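Local structure of 2-dehydro-3-deoxyphosphogluconate aldolase (Vibrio fischeri, 3NZR) at residues A[31-34]-A[35-39]. The protein is a KDGP-family aldolase, an enzyme of the TIM-barrel clan. Numbering follows the deposited sequence.
With MG (magnesium ion), chain E.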
# COMPACT_ATOMS: atom_id res chain seq x y z
N ASP A 31 26.57 0.21 22.62
CA ASP A 31 27.78 0.89 23.16
C ASP A 31 28.85 1.12 22.07
O ASP A 31 29.37 2.21 21.91
CB ASP A 31 28.42 0.07 24.27
CG ASP A 31 27.53 -0.05 25.53
OD1 ASP A 31 26.61 0.80 25.73
OD2 ASP A 31 27.75 -0.99 26.35
N ALA A 32 29.13 0.09 21.28
CA ALA A 32 30.15 0.19 20.26
C ALA A 32 29.86 1.26 19.18
O ALA A 32 30.78 1.94 18.67
CB ALA A 32 30.39 -1.23 19.64
N ALA A 33 28.59 1.42 18.83
CA ALA A 33 28.20 2.41 17.85
C ALA A 33 27.92 3.77 18.52
O ALA A 33 27.34 4.66 17.87
CB ALA A 33 26.92 1.90 17.08
N GLU A 34 28.21 3.91 19.82
CA GLU A 34 27.86 5.18 20.56
C GLU A 34 26.39 5.58 20.26
O GLU A 34 26.04 6.73 20.16
CB GLU A 34 28.84 6.30 20.13
CG GLU A 34 30.28 6.03 20.47
CD GLU A 34 31.27 7.19 20.05
OE1 GLU A 34 30.96 8.05 19.20
OE2 GLU A 34 32.36 7.24 20.59
N GLY A 35 25.53 4.57 20.12
CA GLY A 35 24.08 4.79 19.96
C GLY A 35 23.61 5.03 18.55
O GLY A 35 22.44 5.04 18.36
N HIS A 36 24.48 5.23 17.58
CA HIS A 36 24.11 5.53 16.22
C HIS A 36 23.89 4.22 15.45
O HIS A 36 24.54 3.91 14.47
CB HIS A 36 25.15 6.41 15.55
CG HIS A 36 25.42 7.69 16.29
ND1 HIS A 36 24.44 8.64 16.49
CD2 HIS A 36 26.51 8.11 17.00
CE1 HIS A 36 24.93 9.62 17.26
NE2 HIS A 36 26.19 9.33 17.56
N VAL A 37 22.89 3.47 15.91
CA VAL A 37 22.64 2.12 15.35
C VAL A 37 21.18 1.74 15.59
O VAL A 37 20.54 2.28 16.49
CB VAL A 37 23.57 1.11 16.03
CG1 VAL A 37 23.21 0.96 17.51
CG2 VAL A 37 23.56 -0.28 15.33
N LEU A 38 20.66 0.82 14.80
CA LEU A 38 19.43 0.14 15.07
C LEU A 38 19.76 -1.32 15.07
O LEU A 38 20.45 -1.76 14.19
CB LEU A 38 18.45 0.39 13.90
CG LEU A 38 18.04 1.81 13.71
CD1 LEU A 38 17.46 2.06 12.27
CD2 LEU A 38 17.06 2.17 14.81
N VAL A 39 19.24 -2.08 16.04
CA VAL A 39 19.55 -3.45 16.17
C VAL A 39 18.37 -4.32 15.68
O VAL A 39 17.21 -4.16 16.14
CB VAL A 39 19.80 -3.79 17.65
CG1 VAL A 39 19.62 -5.22 17.89
CG2 VAL A 39 21.16 -3.31 18.11
MG MG E . 27.26 10.71 18.82
O HOH W 1 28.96 9.83 18.44
O HOH W 2 27.00 9.41 20.26
O HOH W 3 28.30 12.05 20.06
O HOH W 4 27.62 12.05 17.45
O HOH W 5 25.75 11.74 19.14
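Ala33 and His36 close a type I' beta turn just after helix 23-32. His36 N donates to Ala33 O at 2.9 Å, nearly straight at the hydrogen (164°), with the nitrogen above the carbonyl plane. Glu34, at positive phi, is the C-prime residue of a Schellman motif. Gly35 follows with phi 87°, a backbone shape that suits a residue without a side chain.

His36 can be followed outward from this turn. Its CB lies 3.6 Å from Ala33 O. CG stands anti to its own carbonyl carbon (chi1 -56°), which swings the ring back beside Glu34. CD2 comes 3.5 Å from Glu34 O, which lies above one ring face, nearer its CD2 side. ND1 is hydrogen-bonded to Asn8 O, and Tyr10 meets the ring edge-to-face. NE2 binds the magnesium ion at 2.1 Å.

Five waters complete six-fold coordination. Water 1 donates to Glu34 OE1 at 2.8 Å, and water 2 donates to Glu34 O. OE1 also forms a salt bridge with Lys244 of helix 233-247. Ala33 CB packs 3.6 Å from Val37 CB, between helix 23-32 and the start of strand 37-42. The turn thus joins helix to second strand in the beta-alpha-beta unit that starts at strand 16-19.

His36 is the single protein ligand of the metal. Glu34 acts from the second shell, through two metal-bound waters. The ND1 bond to Asn8 helps fix the ring's rotation and leaves NE2 to the metal. The magnesium ion probably polarises both waters and strengthens their bonds to Glu34.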